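Local coordinates for protein hydrolase (Thermococcus thioreducens, PDB 6IAH) that binds magnesium and, as a phosphatase of the haloacid dehalogenase superfamily, hydrolyses phosphorylated substrates, possibly including phosphoglycolate, at residues G135-A140 and F144-V149; V195-T200 and N230-N235; L205-Y210 and F217-V222. One frame throughout, in Å; residues are numbered along the deposited sequence. Where two conformers were deposited one is given.

Contact 1: G135-A140 and F144-V149; sequences GLLERA and FKLGVV
Where helix 134-141 gives way to strand 145-149, the backbone N of F144 donates to A140 O over 2.9 Å, and the CA atoms of A140 and F144, the closest such pair, stand 5.8 Å apart. The nitrogen lies nearly along the C=O axis (169°), yet the N-H is turned aside, with an angle of only 136° at the hydrogen, so the bond is short but bent. F144 then folds its side chain back on the same carbonyl: with CG beside the backbone N and anti to the carbonyl carbon (chi1 -61°), the ring brings an edge to A140 O, which lies near the ring plane, 3.4 Å from F144 CD2. That ring carbon also meets the methyl of A140, F144 CD2 to A140 CB at 4.2 Å. A140 thus serves F144 twice, by its oxygen and by its CB.

Further along the strand L146 points at the helix and divides its two methyls between A140 and L137, one turn apart on the helix. L146 CD2 rests 4.2 Å from A140 CB, while L146 CD1 lies 3.5 Å from L137 O and 4.3 Å from L137 CD2. These are ordinary van der Waals contacts and leave the backbone bond as the polar tie. Around this core L137 also packs on F5 and I164, and F144 on I3, while the backbones of K145 and G147 pair with I3. The result is a tight helix-to-strand connection on one side of the parallel sheet, as belongs to the Rossmann-like core of haloacid dehalogenase proteins.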
# COMPACT_ATOMS: atom_id res chain seq x y z
N GLY A 135 8.41 17.35 12.40
CA GLY A 135 8.22 18.68 13.05
C GLY A 135 6.89 19.29 12.67
O GLY A 135 6.19 19.86 13.52
N LEU A 136 6.48 19.09 11.42
CA LEU A 136 5.13 19.53 11.02
C LEU A 136 3.99 18.78 11.69
O LEU A 136 2.96 19.41 12.02
CB LEU A 136 4.94 19.55 9.52
CG LEU A 136 5.86 20.54 8.80
CD1 LEU A 136 5.84 20.38 7.29
CD2 LEU A 136 5.53 22.00 9.19
N LEU A 137 4.13 17.47 11.89
CA LEU A 137 3.07 16.70 12.53
C LEU A 137 2.95 17.14 13.98
O LEU A 137 1.87 17.20 14.55
CB LEU A 137 3.32 15.18 12.41
CG LEU A 137 3.26 14.60 11.00
CD1 LEU A 137 3.86 13.23 10.93
CD2 LEU A 137 1.84 14.60 10.45
N GLU A 138 4.11 17.36 14.59
CA GLU A 138 4.18 17.85 15.94
C GLU A 138 3.54 19.20 16.02
O GLU A 138 2.63 19.44 16.83
CB GLU A 138 5.62 17.90 16.44
CG GLU A 138 6.27 16.53 16.67
CD GLU A 138 7.83 16.54 16.61
OE1 GLU A 138 8.49 17.63 16.67
OE2 GLU A 138 8.43 15.44 16.48
N ARG A 139 3.94 20.08 15.12
CA ARG A 139 3.31 21.40 15.14
C ARG A 139 1.80 21.33 14.94
O ARG A 139 1.05 21.96 15.70
CB ARG A 139 3.95 22.32 14.10
CG ARG A 139 5.29 22.78 14.55
CD ARG A 139 6.02 23.34 13.38
NE ARG A 139 5.30 24.47 12.80
CZ ARG A 139 5.64 25.11 11.69
NH1 ARG A 139 6.71 24.73 11.02
NH2 ARG A 139 4.89 26.13 11.23
N ALA A 140 1.36 20.52 13.96
CA ALA A 140 -0.07 20.44 13.64
C ALA A 140 -0.91 19.84 14.73
O ALA A 140 -2.04 20.26 14.90
CB ALA A 140 -0.30 19.71 12.38
N PHE A 144 -4.88 20.74 15.50
CA PHE A 144 -5.77 19.88 14.68
C PHE A 144 -5.74 18.49 15.27
O PHE A 144 -4.69 18.10 15.84
CB PHE A 144 -5.22 19.78 13.27
CG PHE A 144 -5.12 21.10 12.55
CD1 PHE A 144 -6.23 21.62 11.89
CD2 PHE A 144 -3.92 21.79 12.51
CE1 PHE A 144 -6.15 22.84 11.21
CE2 PHE A 144 -3.82 23.02 11.85
CZ PHE A 144 -4.95 23.55 11.22
N LYS A 145 -6.85 17.76 15.17
CA LYS A 145 -6.88 16.32 15.38
C LYS A 145 -6.30 15.62 14.16
O LYS A 145 -6.69 15.90 13.02
CB LYS A 145 -8.29 15.82 15.58
CG LYS A 145 -8.94 16.33 16.86
CD LYS A 145 -9.84 15.27 17.46
CE LYS A 145 -9.06 14.06 17.94
NZ LYS A 145 -9.96 13.07 18.60
N LEU A 146 -5.35 14.73 14.40
CA LEU A 146 -4.65 14.05 13.31
C LEU A 146 -5.05 12.56 13.34
O LEU A 146 -5.26 11.95 14.40
CB LEU A 146 -3.15 14.19 13.43
CG LEU A 146 -2.54 15.57 13.52
CD1 LEU A 146 -1.01 15.37 13.58
CD2 LEU A 146 -2.94 16.42 12.32
N GLY A 147 -5.18 11.98 12.15
CA GLY A 147 -5.49 10.60 12.01
C GLY A 147 -4.98 10.00 10.76
O GLY A 147 -4.50 10.74 9.86
N VAL A 148 -5.03 8.68 10.67
CA VAL A 148 -4.68 8.02 9.36
C VAL A 148 -5.71 6.99 9.00
O VAL A 148 -6.32 6.36 9.88
CB VAL A 148 -3.25 7.38 9.29
CG1 VAL A 148 -2.16 8.34 9.72
CG2 VAL A 148 -3.16 6.05 10.00
N VAL A 149 -5.93 6.81 7.71
CA VAL A 149 -6.70 5.64 7.23
C VAL A 149 -5.78 5.00 6.26
O VAL A 149 -5.43 5.65 5.28
CB VAL A 149 -8.04 6.02 6.56
CG1 VAL A 149 -8.73 4.80 5.99
CG2 VAL A 149 -8.96 6.77 7.53

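Contact 2: V195-T200 and N230-N235; sequences VYIGDT and NEFLEN. With MG (magnesium ion), chain B.
One face of the F232 ring is covered by the end methyl of I197, whose CD1 stands 3.8 Å from the ring centroid and only 14° off the ring normal, a clear CH-pi contact. I197 CD1 is displaced a little toward the rim, so its nearest ring atom is F232 CE2, at 3.7 Å. V195, two residues earlier on the strand, reaches the end of the same ring, V195 CG1 to F232 CZ at 3.8 Å, by an oblique approach. F232 owes this reach to its extended first torsion (CG opposite the backbone N, chi1 179°), which carries the ring from helix 229-239 across to the sheet, where I3 and V220 of the neighbouring strands also touch it. The helix therefore lies across strands 2-5, 194-198 and 218-221, the last of them at the sheet's edge, and the strand end beyond I197 bears an acidic metal site consistent with motif IV of the haloacid dehalogenase superfamily.

Past G198 the character changes from close apolar packing to a hydrated, polar end that the helix does not touch. D199 binds the magnesium ion through one oxygen, OD1 at 2.0 Å, with OD2 held back at 3.4 Å from the metal. D199 OD2 instead accepts a hydrogen bond of 2.6 Å from water 1, itself a metal ligand. Three waters in all sit on the metal, D6 OD2 and D8 O completing six ligands. Water 2 is tied to the protein as well, 3.1 Å from T200 OG1, while the backbone N atoms of D199 and T200 both donate to D203.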
# COMPACT_ATOMS: atom_id res chain seq x y z
N VAL A 195 -10.33 17.20 6.53
CA VAL A 195 -9.79 16.92 5.22
C VAL A 195 -9.02 15.58 5.23
O VAL A 195 -8.38 15.24 6.24
CB VAL A 195 -8.89 18.08 4.75
CG1 VAL A 195 -7.74 18.36 5.71
CG2 VAL A 195 -8.37 17.86 3.31
N TYR A 196 -9.08 14.86 4.09
CA TYR A 196 -8.30 13.67 3.86
C TYR A 196 -7.27 14.01 2.82
O TYR A 196 -7.63 14.54 1.79
CB TYR A 196 -9.15 12.50 3.36
CG TYR A 196 -8.40 11.18 3.37
CD1 TYR A 196 -8.14 10.50 4.57
CD2 TYR A 196 -7.91 10.61 2.19
CE1 TYR A 196 -7.42 9.30 4.57
CE2 TYR A 196 -7.22 9.40 2.18
CZ TYR A 196 -6.95 8.75 3.36
OH TYR A 196 -6.22 7.57 3.35
N ILE A 197 -6.02 13.63 3.07
CA ILE A 197 -4.87 13.82 2.12
C ILE A 197 -4.48 12.48 1.52
O ILE A 197 -4.03 11.61 2.27
CB ILE A 197 -3.65 14.40 2.84
CG1 ILE A 197 -4.00 15.52 3.84
CG2 ILE A 197 -2.57 14.82 1.82
CD1 ILE A 197 -4.87 16.61 3.29
N GLY A 198 -4.69 12.32 0.18
CA GLY A 198 -4.44 11.08 -0.54
C GLY A 198 -3.46 11.38 -1.69
O GLY A 198 -3.14 12.53 -1.92
N ASP A 199 -2.98 10.32 -2.30
CA ASP A 199 -2.15 10.38 -3.55
C ASP A 199 -2.84 9.69 -4.76
O ASP A 199 -2.35 9.81 -5.83
CB ASP A 199 -0.78 9.81 -3.26
CG ASP A 199 -0.78 8.31 -2.99
OD1 ASP A 199 -1.51 7.80 -2.08
OD2 ASP A 199 -0.03 7.60 -3.68
N THR A 200 -3.95 8.98 -4.58
CA THR A 200 -4.52 8.23 -5.70
C THR A 200 -5.97 8.53 -5.92
O THR A 200 -6.62 9.07 -5.04
CB THR A 200 -4.38 6.70 -5.53
OG1 THR A 200 -5.17 6.24 -4.42
CG2 THR A 200 -2.96 6.30 -5.44
N ASN A 230 3.79 18.29 3.17
CA ASN A 230 4.45 19.29 4.03
C ASN A 230 3.98 20.66 3.66
O ASN A 230 3.74 21.47 4.55
CB ASN A 230 5.99 19.20 3.90
CG ASN A 230 6.53 17.90 4.46
OD1 ASN A 230 6.09 17.45 5.53
ND2 ASN A 230 7.45 17.28 3.73
N GLU A 231 3.85 20.93 2.37
CA GLU A 231 3.31 22.22 1.93
C GLU A 231 1.87 22.33 2.41
O GLU A 231 1.43 23.38 2.89
CB GLU A 231 3.37 22.36 0.42
CG GLU A 231 2.79 23.65 -0.12
CD GLU A 231 3.05 23.73 -1.61
OE1 GLU A 231 4.23 23.94 -1.94
OE2 GLU A 231 2.14 23.45 -2.42
N PHE A 232 1.14 21.24 2.28
CA PHE A 232 -0.19 21.22 2.84
C PHE A 232 -0.23 21.59 4.32
O PHE A 232 -1.04 22.44 4.78
CB PHE A 232 -0.89 19.89 2.61
CG PHE A 232 -2.26 19.90 3.22
CD1 PHE A 232 -3.28 20.58 2.57
CD2 PHE A 232 -2.46 19.47 4.51
CE1 PHE A 232 -4.51 20.69 3.11
CE2 PHE A 232 -3.72 19.62 5.10
CZ PHE A 232 -4.71 20.22 4.38
N LEU A 233 0.63 20.95 5.11
CA LEU A 233 0.60 21.20 6.57
C LEU A 233 1.04 22.61 6.93
O LEU A 233 0.48 23.21 7.80
CB LEU A 233 1.44 20.20 7.35
CG LEU A 233 0.77 18.82 7.46
CD1 LEU A 233 1.78 17.84 8.02
CD2 LEU A 233 -0.51 18.78 8.30
N GLU A 234 2.02 23.14 6.21
CA GLU A 234 2.43 24.50 6.40
C GLU A 234 1.34 25.51 6.06
O GLU A 234 1.11 26.42 6.82
CB GLU A 234 3.63 24.80 5.51
CG GLU A 234 4.87 24.22 6.06
CD GLU A 234 6.03 24.42 5.11
OE1 GLU A 234 5.81 24.52 3.88
OE2 GLU A 234 7.16 24.49 5.65
N ASN A 235 0.64 25.31 4.94
CA ASN A 235 -0.50 26.18 4.60
C ASN A 235 -1.56 26.09 5.67
O ASN A 235 -2.08 27.10 6.10
CB ASN A 235 -1.12 25.79 3.28
CG ASN A 235 -0.20 26.05 2.11
OD1 ASN A 235 0.79 26.74 2.24
ND2 ASN A 235 -0.53 25.48 0.98
MG MG B . -1.46 6.02 -1.09
O HOH W 1 -0.48 5.23 -2.64
O HOH W 2 -3.42 5.89 -1.85
O HOH W 3 -1.60 4.23 -0.21

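Contact 3: L205-Y210 and F217-V222; sequences LFVENY and FDFVMV
V207 projects from helix 201-213 as a forked bump that rests on the chain of F217-F219, its CA 6.5 Å from that of F219. Its two methyls divide the work. V207 CG1, set opposite the backbone N (chi1 177°), settles into the shallow dip between the side chains of F217 and F219, 3.7 Å from F217 O and 3.9 Å from F219 CB, with D218 O a little farther off. V207 CG2 leans the other way, obliquely toward the F219 ring, 4.0 Å from F219 CD1. The dip exists because F217 and F219 both start toward the helix, whereas D218 between them starts away from it; the strand thus offers two flanks with a backbone floor. Cutting V207 back to an alanine is likely to leave the dip unfilled and the F219 ring without the methyl that lies against it.

One turn later Y210 forms a second, broader bump. The CD2 corner of its ring presses on F217 at the root of the side chain, Y210 CD2 to F217 CB at 3.7 Å, and the adjoining Y210 CE2 comes 4.0 Å from F217 CD1. The two rings are strongly tilted, their planes at 67° and their centroids 5.4 Å apart, and meet obliquely as wedged surfaces. Helix 183-189 closes in from beyond, W186 and V189 touching Y210 and L185 touching F217. At the other end, within its own strand, the F219 ring has the CE methyl of M221 at its edge. V207 also packs on Y196 of the adjoining strand, so the helix bridges both strands it connects. This is the packing of a beta-alpha-beta crossover, here strand 194-198, helix 201-213 and strand 218-221 at the border of the parallel sheet.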
# COMPACT_ATOMS: atom_id res chain seq x y z
N LEU A 205 -12.11 8.73 -4.47
CA LEU A 205 -13.37 7.99 -4.42
C LEU A 205 -13.84 7.72 -3.02
O LEU A 205 -15.08 7.84 -2.69
CB LEU A 205 -13.18 6.66 -5.18
CG LEU A 205 -14.27 5.62 -5.15
CD1 LEU A 205 -15.69 6.13 -5.53
CD2 LEU A 205 -13.87 4.47 -6.06
N PHE A 206 -12.88 7.33 -2.16
CA PHE A 206 -13.15 7.17 -0.73
C PHE A 206 -13.95 8.36 -0.16
O PHE A 206 -14.98 8.22 0.60
CB PHE A 206 -11.77 6.97 -0.03
CG PHE A 206 -11.77 6.95 1.47
CD1 PHE A 206 -12.69 6.20 2.20
CD2 PHE A 206 -10.73 7.60 2.16
CE1 PHE A 206 -12.60 6.12 3.58
CE2 PHE A 206 -10.64 7.50 3.55
CZ PHE A 206 -11.60 6.79 4.25
N VAL A 207 -13.41 9.54 -0.39
CA VAL A 207 -14.01 10.77 0.14
C VAL A 207 -15.33 11.12 -0.63
O VAL A 207 -16.33 11.46 0.01
CB VAL A 207 -13.02 11.96 0.14
CG1 VAL A 207 -13.68 13.21 0.62
CG2 VAL A 207 -11.81 11.65 1.01
N GLU A 208 -15.34 10.96 -1.95
CA GLU A 208 -16.66 11.01 -2.70
C GLU A 208 -17.71 10.11 -2.03
O GLU A 208 -18.85 10.54 -1.81
CB GLU A 208 -16.47 10.63 -4.15
CG GLU A 208 -15.79 11.70 -4.98
CD GLU A 208 -15.13 11.21 -6.29
OE1 GLU A 208 -15.27 10.06 -6.72
OE2 GLU A 208 -14.43 12.01 -6.91
N ASN A 209 -17.32 8.88 -1.66
CA ASN A 209 -18.26 8.00 -0.96
C ASN A 209 -18.71 8.52 0.38
O ASN A 209 -19.84 8.28 0.85
CB ASN A 209 -17.68 6.58 -0.77
CG ASN A 209 -17.56 5.81 -2.07
OD1 ASN A 209 -18.28 6.05 -3.05
ND2 ASN A 209 -16.60 4.89 -2.11
N TYR A 210 -17.79 9.17 1.08
CA TYR A 210 -18.12 9.72 2.39
C TYR A 210 -19.15 10.85 2.27
O TYR A 210 -20.14 10.96 3.05
CB TYR A 210 -16.82 10.25 3.10
CG TYR A 210 -17.10 10.71 4.52
CD1 TYR A 210 -17.12 9.81 5.57
CD2 TYR A 210 -17.37 12.07 4.78
CE1 TYR A 210 -17.41 10.23 6.88
CE2 TYR A 210 -17.62 12.51 6.07
CZ TYR A 210 -17.65 11.59 7.12
OH TYR A 210 -17.93 12.02 8.39
N PHE A 217 -16.73 16.70 3.55
CA PHE A 217 -15.36 16.45 3.99
C PHE A 217 -14.52 16.80 2.78
O PHE A 217 -14.93 16.56 1.67
CB PHE A 217 -15.18 14.98 4.34
CG PHE A 217 -14.17 14.73 5.39
CD1 PHE A 217 -14.49 14.90 6.72
CD2 PHE A 217 -12.88 14.37 5.05
CE1 PHE A 217 -13.53 14.70 7.71
CE2 PHE A 217 -11.94 14.17 6.01
CZ PHE A 217 -12.24 14.32 7.34
N ASP A 218 -13.39 17.39 3.00
CA ASP A 218 -12.50 17.81 1.93
C ASP A 218 -11.51 16.74 1.56
O ASP A 218 -11.15 15.88 2.37
CB ASP A 218 -11.74 19.08 2.30
CG ASP A 218 -12.66 20.32 2.46
OD1 ASP A 218 -13.75 20.43 1.83
OD2 ASP A 218 -12.27 21.21 3.24
N PHE A 219 -11.01 16.84 0.32
CA PHE A 219 -10.04 15.92 -0.14
C PHE A 219 -8.96 16.71 -0.84
O PHE A 219 -9.28 17.63 -1.59
CB PHE A 219 -10.65 14.91 -1.15
CG PHE A 219 -9.60 14.09 -1.86
CD1 PHE A 219 -8.84 13.11 -1.15
CD2 PHE A 219 -9.27 14.33 -3.22
CE1 PHE A 219 -7.86 12.39 -1.78
CE2 PHE A 219 -8.28 13.59 -3.85
CZ PHE A 219 -7.57 12.60 -3.14
N VAL A 220 -7.69 16.37 -0.56
CA VAL A 220 -6.53 16.97 -1.24
C VAL A 220 -5.65 15.87 -1.80
O VAL A 220 -5.27 14.91 -1.08
CB VAL A 220 -5.78 17.88 -0.23
CG1 VAL A 220 -4.41 18.33 -0.74
CG2 VAL A 220 -6.64 19.10 0.09
N MET A 221 -5.24 16.03 -3.05
CA MET A 221 -4.43 15.04 -3.67
C MET A 221 -3.06 15.60 -3.84
O MET A 221 -2.87 16.55 -4.58
CB MET A 221 -4.98 14.62 -5.02
CG MET A 221 -4.09 13.55 -5.65
SD MET A 221 -4.59 12.91 -7.23
CE MET A 221 -6.12 12.08 -6.77
N VAL A 222 -2.08 14.97 -3.18
CA VAL A 222 -0.69 15.41 -3.29
C VAL A 222 -0.23 15.28 -4.72
O VAL A 222 -0.65 14.34 -5.40
CB VAL A 222 0.25 14.73 -2.30
CG1 VAL A 222 -0.19 15.08 -0.89
CG2 VAL A 222 0.33 13.22 -2.52

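In the fold
All three contacts press a helix on the same parallel sheet, but at different strands. Contacts 1 and 3 are local, buried links between a helix and the strand that follows it; contact 2, only partly buried, joins elements distant in sequence and encloses contact 3 within its loop. Contacts 1 and 2 meet through their helices, L136 packing on N230, L233 and E234, whereas contacts 2 and 3 share neighbouring strands, with Y196 and G198 probably hydrogen-bonded to D218 and V220. Their chemistry differs accordingly: a bent backbone bond with leucine, alanine and phenylalanine packing in contact 1, wedged aliphatic and aromatic groups in contact 3, and in contact 2 aliphatic packing on one partly exposed phenylalanine ring, with hydrated magnesium at the strand's end.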